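Local coordinates for histone-lysine N-methyltransferase SETMAR (Homo sapiens, PDB 3BO5), which dimethylates a lysine of histone H3 with S-adenosyl-L-methionine through the SET-domain region held in this chain, and takes part in DNA double-strand break repair, at residues A[36-41]-A[205-210]; A[153-158]-A[177-182]; A[181-186]-A[229-234]; A[217-222]-A[260-265]. The protein carries 2 engineered substitutions. All blocks are in the same frame, centred on the assembly; numbering follows the deposited sequence. Where two conformers were deposited one is given.

The four contacts lead from the cofactor pocket into the core of the SET domain. Contacts 1 and 2 both touch S-adenosyl-L-homocysteine, and their centres are about 9 Å apart. They meet where Arg-207 packs against Tyr-179 and Tyr-155. Contact 2 shares Ile-181 with contact 3, with centres about 10 Å apart. Contacts 3 and 4 nearly coincide, at about 4 Å between centres, and fill the interior of one mixed beta-sheet. In contact 4 the side chain of Met-219 is about 12 Å from the ligand, but Arg-264 lines the pocket. Arg-264 also ties contact 4 back to contact 2, because its NH2 is bonded to Asn-178 O.

Contact 1. Residues A[36-41]-A[205-210]; sequences APFQYT and IGRFLN. With SAH (S-adenosyl-L-homocysteine), chain F.
Phe-38 lies flat on the guanidinium of Arg-207. The planes differ by 6° and the centres are 4.1 Å apart, a stack and a cation-pi pair. Followed outward, Phe-38 CB passes Arg-207 NH2 at 3.9 Å. Its CG sits above the middle of the guanidinium, 3.7 Å from Arg-207 CZ. Over the same face, CD1 and CE1 meet Arg-207 CD in a CH-pi contact. Along the opposite rim CD2 meets Arg-207 NH1, and CE2 comes 3.7 Å from Phe-208 CZ, at that ring's edge. The tip, Phe-38 CZ, lies 3.8 Å from Phe-208 CE2, with Arg-207 CD also near. Arg-207 is bent at chi3 (-62°), turning its flat end onto Phe-38. The guanidinium is gripped along its rim: NE bonds Pro-199 O, NH2 bonds Thr-200 O, and a water joins NH1 to Ala-36 O. Tyr-40 OH accepts a weak bond from Ile-205 N at 3.0 Å and also bonds Glu-22. Arg-207 probably binds the cofactor, and its O lies 3.5 Å from CB of the bound S-adenosyl-L-homocysteine. Phe-38, just before strand 39-40, and Tyr-40 within it lie against the 3-10 turn 205-208. Ile-205 and Phe-208 also pack on strands 128-132 and 138-142.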
# COMPACT_ATOMS: atom_id res chain seq x y z
N ALA A 36 8.92 5.45 16.76
CA ALA A 36 8.57 4.37 17.69
C ALA A 36 8.77 2.98 17.09
O ALA A 36 8.32 2.69 15.98
CB ALA A 36 7.17 4.51 18.16
N PRO A 37 9.47 2.11 17.80
CA PRO A 37 9.74 0.77 17.33
C PRO A 37 8.54 -0.04 16.89
O PRO A 37 7.46 0.02 17.49
CB PRO A 37 10.36 0.11 18.58
CG PRO A 37 11.08 1.26 19.20
CD PRO A 37 10.14 2.39 19.09
N PHE A 38 8.71 -0.79 15.79
CA PHE A 38 7.73 -1.77 15.38
C PHE A 38 8.46 -2.94 14.75
O PHE A 38 9.69 -2.83 14.51
CB PHE A 38 6.72 -1.19 14.37
CG PHE A 38 7.38 -0.74 13.10
CD1 PHE A 38 7.25 -1.51 11.94
CD2 PHE A 38 8.16 0.40 13.11
CE1 PHE A 38 7.95 -1.14 10.76
CE2 PHE A 38 8.83 0.81 11.94
CZ PHE A 38 8.71 0.01 10.80
N GLN A 39 7.75 -4.03 14.48
CA GLN A 39 8.40 -5.16 13.81
C GLN A 39 8.28 -5.03 12.30
O GLN A 39 7.19 -5.04 11.77
CB GLN A 39 7.76 -6.47 14.15
CG GLN A 39 7.87 -6.88 15.59
CD GLN A 39 7.32 -8.29 15.81
OE1 GLN A 39 7.37 -9.17 14.92
NE2 GLN A 39 6.78 -8.50 17.00
N TYR A 40 9.40 -4.88 11.61
CA TYR A 40 9.29 -4.72 10.18
C TYR A 40 8.92 -5.99 9.45
O TYR A 40 9.49 -7.07 9.75
CB TYR A 40 10.65 -4.20 9.65
CG TYR A 40 10.42 -3.62 8.26
CD1 TYR A 40 10.02 -2.28 8.11
CD2 TYR A 40 10.47 -4.43 7.09
CE1 TYR A 40 9.71 -1.76 6.87
CE2 TYR A 40 10.10 -3.92 5.83
CZ TYR A 40 9.73 -2.55 5.75
OH TYR A 40 9.36 -1.94 4.58
N THR A 41 8.04 -5.88 8.44
CA THR A 41 7.85 -6.94 7.49
C THR A 41 7.69 -6.33 6.13
O THR A 41 7.00 -5.30 6.01
CB THR A 41 6.59 -7.78 7.82
OG1 THR A 41 6.43 -8.79 6.81
CG2 THR A 41 5.27 -6.94 7.87
N ILE A 205 7.00 -0.24 5.36
CA ILE A 205 7.24 1.21 5.44
C ILE A 205 6.00 2.00 5.07
O ILE A 205 5.91 3.21 5.38
CB ILE A 205 8.40 1.74 4.50
CG1 ILE A 205 8.20 1.24 3.06
CG2 ILE A 205 9.80 1.48 5.13
CD1 ILE A 205 9.06 2.02 2.08
N GLY A 206 5.03 1.35 4.40
CA GLY A 206 3.82 2.07 4.05
C GLY A 206 3.05 2.61 5.25
O GLY A 206 2.22 3.54 5.10
N ARG A 207 3.29 2.02 6.42
CA ARG A 207 2.62 2.49 7.65
C ARG A 207 2.95 3.96 7.90
O ARG A 207 2.21 4.63 8.62
CB ARG A 207 2.99 1.65 8.89
CG ARG A 207 4.46 1.90 9.28
CD ARG A 207 4.96 0.83 10.16
NE ARG A 207 4.23 0.74 11.43
CZ ARG A 207 4.47 1.53 12.48
NH1 ARG A 207 5.37 2.54 12.37
NH2 ARG A 207 3.84 1.34 13.69
N PHE A 208 4.07 4.47 7.34
CA PHE A 208 4.41 5.89 7.60
C PHE A 208 3.78 6.90 6.67
O PHE A 208 3.97 8.09 6.84
CB PHE A 208 5.94 6.05 7.55
CG PHE A 208 6.61 5.40 8.73
CD1 PHE A 208 6.48 5.97 10.02
CD2 PHE A 208 7.36 4.22 8.58
CE1 PHE A 208 7.08 5.34 11.13
CE2 PHE A 208 7.94 3.59 9.69
CZ PHE A 208 7.84 4.20 10.97
N LEU A 209 2.99 6.43 5.70
CA LEU A 209 2.36 7.35 4.77
C LEU A 209 1.28 8.17 5.42
O LEU A 209 0.28 7.59 5.93
CB LEU A 209 1.73 6.59 3.65
CG LEU A 209 2.79 5.91 2.76
CD1 LEU A 209 2.10 4.81 1.90
CD2 LEU A 209 3.62 6.92 1.92
N ASN A 210 1.46 9.48 5.38
CA ASN A 210 0.38 10.35 5.86
C ASN A 210 -0.74 10.53 4.85
O ASN A 210 -0.62 10.20 3.65
CB ASN A 210 0.99 11.68 6.34
CG ASN A 210 1.74 11.50 7.62
OD1 ASN A 210 1.28 10.82 8.53
ND2 ASN A 210 2.90 12.16 7.73
N SAH F . 2.23 10.07 11.27
CA SAH F . 2.20 8.59 11.52
CB SAH F . 2.24 7.78 10.21
CG SAH F . 0.83 7.75 9.58
SD SAH F . -0.33 6.78 10.58
C SAH F . 3.37 8.23 12.46
O SAH F . 4.03 9.11 13.01
OXT SAH F . 3.63 7.00 12.63
C5' SAH F . -1.71 7.94 10.68
C4' SAH F . -1.54 9.05 11.70
O4' SAH F . -0.65 10.07 11.21
C3' SAH F . -2.81 9.80 11.99
O3' SAH F . -3.59 9.10 13.01
C2' SAH F . -2.34 11.14 12.46
O2' SAH F . -1.73 11.08 13.76
C1' SAH F . -1.18 11.38 11.51
N9 SAH F . -1.60 11.94 10.21
C8 SAH F . -1.52 11.36 8.95
N7 SAH F . -1.92 12.24 8.05
C5 SAH F . -2.22 13.40 8.67
C6 SAH F . -2.73 14.61 8.17
N6 SAH F . -2.92 14.92 6.88
N1 SAH F . -2.99 15.58 9.13
C2 SAH F . -2.78 15.36 10.46
N3 SAH F . -2.27 14.19 11.00
C4 SAH F . -2.07 13.23 10.05
O HOH W 1 6.31 3.76 14.75

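Contact 2. Residues A[153-158]-A[177-182]; sequences CEYAGE and SNYIIA. With SAH (S-adenosyl-L-homocysteine), chain F.
The backbones stand apart at Tyr-155 and Ile-181, whose CA atoms are the nearest pair at 9.0 Å, so the tyrosine side chain spans the gap. Tyr-155 has CG opposite its own amide N (chi1 -164°), and the ring extends toward segment 177-182. Its OH donates to Tyr-179 O at 2.6 Å. The hydroxyl lies in the carbonyl plane, on a lone pair, with a C=O...donor angle of 123°. The carbonyl O in turn lies in the plane of the Tyr-155 ring, at its edge. This short bond fixes the backbone just where the Tyr-179 ring leaves for the cofactor. Beside it, CE2 of the Tyr-155 ring touches Ile-181 CG2 at 3.8 Å, an apolar contact made by the short branch of the isoleucine.

The Tyr-179 side chain runs across the direction of Tyr-155, toward the ligand. Its OH donates to OXT of S-adenosyl-L-homocysteine at 2.8 Å, while its CE2 passes the ligand SD at 3.4 Å. The same ring makes a cation-pi pair with Arg-207. Asn-178 N adds a long, weak bond to the ribose O3' at 3.4 Å. Tyr-155 is thus placed as a probable second-shell residue behind Tyr-179, which binds the cofactor. The contact joins strand 151-160 to the run leading into strand 181-185. Around the Tyr-155 ring are Leu-231 and Leu-233 of strand 230-235, Pro-199 of strand 193-199 and Arg-264 of strand 260-266.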
# COMPACT_ATOMS: atom_id res chain seq x y z
N CYS A 153 5.24 1.71 -3.04
CA CYS A 153 5.39 0.71 -1.98
C CYS A 153 4.04 0.07 -1.70
O CYS A 153 3.02 0.58 -2.11
CB CYS A 153 5.98 1.31 -0.68
SG CYS A 153 4.88 2.53 0.08
N GLU A 154 4.08 -1.08 -1.02
CA GLU A 154 2.81 -1.63 -0.46
C GLU A 154 2.47 -0.99 0.85
O GLU A 154 3.26 -0.36 1.51
CB GLU A 154 2.93 -3.14 -0.16
CG GLU A 154 3.05 -3.95 -1.37
CD GLU A 154 3.16 -5.44 -1.02
OE1 GLU A 154 3.96 -6.11 -1.68
OE2 GLU A 154 2.46 -5.95 -0.06
N TYR A 155 1.18 -1.19 1.21
CA TYR A 155 0.78 -1.02 2.61
C TYR A 155 0.55 -2.45 3.09
O TYR A 155 -0.44 -3.10 2.77
CB TYR A 155 -0.52 -0.20 2.59
CG TYR A 155 -0.88 0.40 3.95
CD1 TYR A 155 -0.28 1.57 4.43
CD2 TYR A 155 -1.83 -0.26 4.76
CE1 TYR A 155 -0.56 2.11 5.67
CE2 TYR A 155 -2.15 0.28 6.04
CZ TYR A 155 -1.53 1.44 6.48
OH TYR A 155 -1.81 1.98 7.69
N ALA A 156 1.54 -2.91 3.88
CA ALA A 156 1.60 -4.36 4.27
C ALA A 156 1.68 -4.51 5.80
O ALA A 156 2.29 -3.74 6.45
CB ALA A 156 2.86 -5.05 3.62
N GLY A 157 0.99 -5.52 6.33
CA GLY A 157 1.07 -5.77 7.78
C GLY A 157 0.24 -6.96 8.10
O GLY A 157 0.17 -7.89 7.32
N GLU A 158 -0.23 -7.04 9.35
CA GLU A 158 -1.03 -8.21 9.69
C GLU A 158 -2.36 -8.16 8.96
O GLU A 158 -3.03 -7.10 8.94
CB GLU A 158 -1.39 -8.16 11.18
CG GLU A 158 -0.22 -8.36 12.10
CD GLU A 158 -0.64 -8.32 13.53
OE1 GLU A 158 -0.57 -7.26 14.14
OE2 GLU A 158 -1.13 -9.37 13.98
N SER A 177 -1.58 6.87 16.74
CA SER A 177 -1.64 6.87 15.26
C SER A 177 -2.54 5.65 14.94
O SER A 177 -2.49 4.63 15.66
CB SER A 177 -0.24 6.73 14.64
OG SER A 177 0.60 7.84 14.99
N ASN A 178 -3.41 5.79 13.95
CA ASN A 178 -4.41 4.74 13.58
C ASN A 178 -3.91 4.17 12.26
O ASN A 178 -3.68 4.98 11.35
CB ASN A 178 -5.74 5.42 13.32
CG ASN A 178 -6.28 6.11 14.57
OD1 ASN A 178 -6.19 7.36 14.72
ND2 ASN A 178 -6.76 5.32 15.48
N TYR A 179 -3.75 2.84 12.17
CA TYR A 179 -3.18 2.29 10.91
C TYR A 179 -4.01 1.26 10.20
O TYR A 179 -3.67 0.86 9.08
CB TYR A 179 -1.82 1.60 11.21
CG TYR A 179 -0.73 2.43 11.82
CD1 TYR A 179 -0.61 2.51 13.19
CD2 TYR A 179 0.16 3.13 11.03
CE1 TYR A 179 0.38 3.32 13.76
CE2 TYR A 179 1.15 3.89 11.53
CZ TYR A 179 1.29 3.99 12.93
OH TYR A 179 2.23 4.78 13.54
N ILE A 180 -5.10 0.75 10.81
CA ILE A 180 -5.82 -0.31 10.15
C ILE A 180 -6.52 0.23 8.92
O ILE A 180 -7.09 1.34 8.96
CB ILE A 180 -6.89 -0.91 11.11
CG1 ILE A 180 -6.17 -1.41 12.37
CG2 ILE A 180 -7.61 -2.06 10.42
CD1 ILE A 180 -7.14 -2.13 13.31
N ILE A 181 -6.51 -0.53 7.84
CA ILE A 181 -7.25 -0.14 6.65
C ILE A 181 -8.18 -1.28 6.26
O ILE A 181 -7.85 -2.49 6.42
CB ILE A 181 -6.28 0.20 5.43
CG1 ILE A 181 -7.05 0.86 4.33
CG2 ILE A 181 -5.53 -1.06 4.96
CD1 ILE A 181 -6.11 1.44 3.20
N ALA A 182 -9.35 -0.90 5.76
CA ALA A 182 -10.36 -1.85 5.31
C ALA A 182 -10.55 -1.74 3.81
O ALA A 182 -10.84 -0.67 3.27
CB ALA A 182 -11.72 -1.62 6.02
N SAH F . 2.23 10.07 11.27
CA SAH F . 2.20 8.59 11.52
CB SAH F . 2.24 7.78 10.21
CG SAH F . 0.83 7.75 9.58
SD SAH F . -0.33 6.78 10.58
C SAH F . 3.37 8.23 12.46
O SAH F . 4.03 9.11 13.01
OXT SAH F . 3.63 7.00 12.63
C5' SAH F . -1.71 7.94 10.68
C4' SAH F . -1.54 9.05 11.70
O4' SAH F . -0.65 10.07 11.21
C3' SAH F . -2.81 9.80 11.99
O3' SAH F . -3.59 9.10 13.01
C2' SAH F . -2.34 11.14 12.46
O2' SAH F . -1.73 11.08 13.76
C1' SAH F . -1.18 11.38 11.51
N9 SAH F . -1.60 11.94 10.21
C8 SAH F . -1.52 11.36 8.95
N7 SAH F . -1.92 12.24 8.05
C5 SAH F . -2.22 13.40 8.67
C6 SAH F . -2.73 14.61 8.17
N6 SAH F . -2.92 14.92 6.88
N1 SAH F . -2.99 15.58 9.13
C2 SAH F . -2.78 15.36 10.46
N3 SAH F . -2.27 14.19 11.00
C4 SAH F . -2.07 13.23 10.05

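Contact 3. Residues A[181-186]-A[229-234]; sequences IAIREH and PKLALF
The one flat group in the contact is the carboxylate of Glu-185, whose OE1 meets the puckered ring of Pro-229. OE1 of Glu-185 comes to 3.9 Å from Pro-229 CG as the two side chains pass alongside, pointing opposite ways. That same oxygen is held by a salt bridge to Arg-223 NH2, so the glutamate's charge is answered from strand 217-223. Pro-221 and Arg-223 also lie against the Pro-229 ring. Both segments belong to the mixed beta-sheet of the SET domain. Strand 181-185 is paired with strands 193-199 and 260-266, and strand 230-235 with strands 151-160 and 217-223. The two are not paired with each other: they face one another across the interior, with the CA atoms of Ile-183 and Leu-231 8.7 Å apart. Alternate residues Ile-181, Ile-183 and Glu-185 point inward to meet Pro-229 and Leu-231. Both Leu-231 methyls meet Ile-183, end on. CD2 of Leu-231 is 3.6 Å from Ile-183 CG1. CD1 of Leu-231 also touches Ile-181 CG2 at 3.5 Å. In Ile-183, CD1 is folded round (chi2 -56°), and it lies 3.9 Å from Leu-231 CD1.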
# COMPACT_ATOMS: atom_id res chain seq x y z
N ILE A 181 -6.51 -0.53 7.84
CA ILE A 181 -7.25 -0.14 6.65
C ILE A 181 -8.18 -1.28 6.26
O ILE A 181 -7.85 -2.49 6.42
CB ILE A 181 -6.28 0.20 5.43
CG1 ILE A 181 -7.05 0.86 4.33
CG2 ILE A 181 -5.53 -1.06 4.96
CD1 ILE A 181 -6.11 1.44 3.20
N ALA A 182 -9.35 -0.90 5.76
CA ALA A 182 -10.36 -1.85 5.31
C ALA A 182 -10.55 -1.74 3.81
O ALA A 182 -10.84 -0.67 3.27
CB ALA A 182 -11.72 -1.62 6.02
N ILE A 183 -10.36 -2.85 3.11
CA ILE A 183 -10.47 -2.88 1.67
C ILE A 183 -11.72 -3.73 1.36
O ILE A 183 -11.82 -4.86 1.76
CB ILE A 183 -9.25 -3.56 1.01
CG1 ILE A 183 -7.96 -2.94 1.49
CG2 ILE A 183 -9.37 -3.54 -0.57
CD1 ILE A 183 -7.92 -1.43 1.27
N ARG A 184 -12.66 -3.17 0.64
CA ARG A 184 -13.83 -3.96 0.24
C ARG A 184 -13.93 -3.92 -1.26
O ARG A 184 -13.96 -2.84 -1.84
CB ARG A 184 -15.12 -3.44 0.92
CG ARG A 184 -14.99 -3.54 2.45
CD ARG A 184 -16.32 -3.28 3.14
NE ARG A 184 -16.20 -3.61 4.57
CZ ARG A 184 -15.71 -2.79 5.50
NH1 ARG A 184 -15.68 -3.19 6.78
NH2 ARG A 184 -15.25 -1.58 5.17
N GLU A 185 -13.96 -5.08 -1.90
CA GLU A 185 -14.01 -5.14 -3.30
C GLU A 185 -15.33 -5.85 -3.70
O GLU A 185 -15.59 -6.97 -3.24
CB GLU A 185 -12.82 -5.92 -3.82
CG GLU A 185 -11.48 -5.22 -3.51
CD GLU A 185 -10.32 -6.13 -3.76
OE1 GLU A 185 -9.90 -6.81 -2.84
OE2 GLU A 185 -9.84 -6.19 -4.92
N HIS A 186 -16.12 -5.21 -4.54
CA HIS A 186 -17.44 -5.77 -4.92
C HIS A 186 -17.38 -6.45 -6.25
O HIS A 186 -16.68 -5.95 -7.13
CB HIS A 186 -18.50 -4.66 -4.96
CG HIS A 186 -18.85 -4.13 -3.60
ND1 HIS A 186 -18.00 -3.34 -2.87
CD2 HIS A 186 -19.98 -4.27 -2.86
CE1 HIS A 186 -18.56 -3.03 -1.71
NE2 HIS A 186 -19.77 -3.57 -1.69
N PRO A 229 -5.16 -9.45 -1.37
CA PRO A 229 -4.45 -8.54 -2.27
C PRO A 229 -3.34 -7.76 -1.62
O PRO A 229 -3.35 -7.49 -0.41
CB PRO A 229 -5.53 -7.53 -2.69
CG PRO A 229 -6.35 -7.38 -1.44
CD PRO A 229 -6.50 -8.92 -1.04
N LYS A 230 -2.32 -7.44 -2.40
CA LYS A 230 -1.37 -6.46 -2.00
C LYS A 230 -2.01 -5.08 -2.20
O LYS A 230 -2.79 -4.87 -3.13
CB LYS A 230 -0.18 -6.57 -2.97
CG LYS A 230 0.40 -7.94 -3.02
CD LYS A 230 0.73 -8.53 -1.64
CE LYS A 230 1.48 -9.87 -1.84
NZ LYS A 230 1.47 -10.57 -0.46
N LEU A 231 -1.73 -4.17 -1.27
CA LEU A 231 -2.31 -2.82 -1.31
C LEU A 231 -1.19 -1.96 -1.84
O LEU A 231 -0.34 -1.49 -1.12
CB LEU A 231 -2.70 -2.37 0.11
CG LEU A 231 -3.77 -3.27 0.76
CD1 LEU A 231 -4.25 -2.56 2.05
CD2 LEU A 231 -4.89 -3.69 -0.16
N ALA A 232 -1.20 -1.84 -3.16
CA ALA A 232 -0.00 -1.31 -3.86
C ALA A 232 -0.18 0.16 -4.13
O ALA A 232 -1.17 0.53 -4.75
CB ALA A 232 0.15 -2.08 -5.17
N LEU A 233 0.78 0.99 -3.72
CA LEU A 233 0.64 2.48 -3.92
C LEU A 233 1.54 2.79 -5.10
O LEU A 233 2.72 2.40 -5.14
CB LEU A 233 1.17 3.27 -2.72
CG LEU A 233 0.12 3.02 -1.62
CD1 LEU A 233 0.57 2.38 -0.35
CD2 LEU A 233 -0.93 4.09 -1.55
N PHE A 234 0.89 3.44 -6.08
CA PHE A 234 1.61 3.93 -7.29
C PHE A 234 1.61 5.43 -7.33
O PHE A 234 0.69 6.07 -6.82
CB PHE A 234 0.91 3.41 -8.58
CG PHE A 234 0.97 1.90 -8.75
CD1 PHE A 234 1.95 1.32 -9.52
CD2 PHE A 234 -0.02 1.12 -8.16
CE1 PHE A 234 1.98 -0.07 -9.68
CE2 PHE A 234 0.04 -0.28 -8.26
CZ PHE A 234 1.00 -0.86 -9.01

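Contact 4. Residues A[217-222]-A[260-265]; sequences LLMIPV and ASKERL. Engineered in segment 260-265: Ala-260 (natural residue Glu), Ser-261 (natural residue Asp).
Carbon-to-oxygen packing leads this contact: the long chain of Lys-262 runs up to the backbone of Met-219. Lys-262 CD lies 3.6 Å from Met-219 O. This carbonyl oxygen is buried by the contact and has no hydrogen-bond partner in the model. The lysine is bent at three successive torsions, chi2 to chi4, and this folding lays CD and CE beside the oxygen. Lys-262 was modelled in two conformers, so the tip described is one of two.

Apolar contacts are looser. Met-219 is extended up to its sulfur (chi1 -174°, chi2 -179°), and SD reaches to 4.4 Å from Lys-262 CB. Pro-221 comes in through CD, 4.3 Å from Lys-262 CD. Both strands are part of the mixed beta-sheet of the SET domain, but they are not hydrogen-bonded neighbours. Strand 217-223 pairs with strand 230-235, and strand 260-266 pairs with strand 181-185. Their side chains meet across the interior, where Met-219 also touches Ile-181, Leu-231 and Tyr-155, and Lys-262 rests on Ile-183.

Polar approaches across the contact are poor. Lys-262 NZ stands 3.9 Å from Met-219 O. Within its own segment NZ lies 3.2 Å from Ala-260 O, but the angle rules out a hydrogen bond. Ala-260 O is instead bonded to Asn-255 ND2. Ala-260 is an engineered residue, and its CB points toward segment 217-222. Farther along the strand, Arg-264 lines the S-adenosyl-L-homocysteine pocket and bonds Asn-178 O and Tyr-247 OH.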
# COMPACT_ATOMS: atom_id res chain seq x y z
N LEU A 217 -0.11 9.51 -4.18
CA LEU A 217 -0.17 8.06 -4.45
C LEU A 217 -1.63 7.64 -4.62
O LEU A 217 -2.56 8.19 -3.98
CB LEU A 217 0.37 7.26 -3.28
CG LEU A 217 1.80 7.58 -2.93
CD1 LEU A 217 2.20 6.80 -1.68
CD2 LEU A 217 2.78 7.37 -4.12
N LEU A 218 -1.79 6.60 -5.44
CA LEU A 218 -3.03 5.87 -5.60
C LEU A 218 -2.86 4.42 -5.16
O LEU A 218 -1.96 3.78 -5.63
CB LEU A 218 -3.50 5.87 -7.09
CG LEU A 218 -4.77 5.11 -7.40
CD1 LEU A 218 -6.00 5.64 -6.65
CD2 LEU A 218 -5.03 5.10 -8.97
N MET A 219 -3.77 3.90 -4.31
CA MET A 219 -3.69 2.52 -3.86
C MET A 219 -4.56 1.61 -4.75
O MET A 219 -5.74 1.90 -4.99
CB MET A 219 -4.24 2.44 -2.44
CG MET A 219 -4.02 0.99 -1.88
SD MET A 219 -4.70 0.93 -0.21
CE MET A 219 -3.33 1.66 0.72
N ILE A 220 -3.96 0.53 -5.27
CA ILE A 220 -4.63 -0.42 -6.10
C ILE A 220 -4.49 -1.80 -5.46
O ILE A 220 -3.38 -2.18 -5.14
CB ILE A 220 -3.87 -0.50 -7.48
CG1 ILE A 220 -3.94 0.85 -8.19
CG2 ILE A 220 -4.54 -1.49 -8.43
CD1 ILE A 220 -5.30 1.40 -8.23
N PRO A 221 -5.62 -2.55 -5.26
CA PRO A 221 -5.44 -3.96 -4.81
C PRO A 221 -4.83 -4.77 -5.94
O PRO A 221 -5.34 -4.76 -7.06
CB PRO A 221 -6.89 -4.43 -4.52
CG PRO A 221 -7.75 -3.15 -4.48
CD PRO A 221 -7.03 -2.16 -5.39
N VAL A 222 -3.68 -5.39 -5.66
CA VAL A 222 -3.00 -6.16 -6.68
C VAL A 222 -2.85 -7.59 -6.17
O VAL A 222 -2.24 -7.81 -5.12
CB VAL A 222 -1.62 -5.55 -7.00
CG1 VAL A 222 -0.87 -6.49 -7.95
CG2 VAL A 222 -1.79 -4.15 -7.65
N ALA A 260 -14.43 -0.84 -5.32
CA ALA A 260 -13.38 -1.05 -4.29
C ALA A 260 -13.18 0.11 -3.35
O ALA A 260 -12.46 1.06 -3.69
CB ALA A 260 -12.04 -1.44 -4.93
N SER A 261 -13.74 -0.01 -2.16
CA SER A 261 -13.55 1.02 -1.13
C SER A 261 -12.25 0.68 -0.38
O SER A 261 -11.91 -0.48 -0.19
CB SER A 261 -14.75 1.04 -0.19
OG SER A 261 -14.92 -0.21 0.42
N LYS A 262 -11.52 1.73 0.06
CA LYS A 262 -10.23 1.52 0.71
C LYS A 262 -10.21 2.57 1.81
O LYS A 262 -9.91 3.73 1.57
CB LYS A 262 -9.04 1.68 -0.29
CG LYS A 262 -8.98 0.55 -1.39
CD LYS A 262 -8.49 0.96 -2.79
CE LYS A 262 -9.58 1.65 -3.51
NZ LYS A 262 -9.56 1.39 -4.95
N GLU A 263 -10.62 2.15 3.02
CA GLU A 263 -10.84 3.11 4.10
C GLU A 263 -9.99 2.85 5.32
O GLU A 263 -10.04 1.76 5.91
CB GLU A 263 -12.30 3.00 4.56
CG GLU A 263 -13.21 3.23 3.36
CD GLU A 263 -14.65 2.96 3.68
OE1 GLU A 263 -15.01 1.78 3.80
OE2 GLU A 263 -15.39 3.95 3.83
N ARG A 264 -9.29 3.90 5.74
CA ARG A 264 -8.58 3.81 7.01
C ARG A 264 -9.54 3.92 8.18
O ARG A 264 -10.49 4.70 8.15
CB ARG A 264 -7.51 4.90 7.11
CG ARG A 264 -6.36 4.60 6.20
CD ARG A 264 -5.33 3.69 6.87
NE ARG A 264 -4.57 4.26 7.95
CZ ARG A 264 -3.34 4.80 7.80
NH1 ARG A 264 -2.76 4.76 6.60
NH2 ARG A 264 -2.71 5.31 8.85
N LEU A 265 -9.30 3.16 9.24
CA LEU A 265 -10.31 3.12 10.33
C LEU A 265 -9.74 3.80 11.57
O LEU A 265 -8.52 3.79 11.79
CB LEU A 265 -10.59 1.66 10.68
CG LEU A 265 -11.05 0.78 9.50
CD1 LEU A 265 -11.26 -0.65 10.06
CD2 LEU A 265 -12.23 1.31 8.76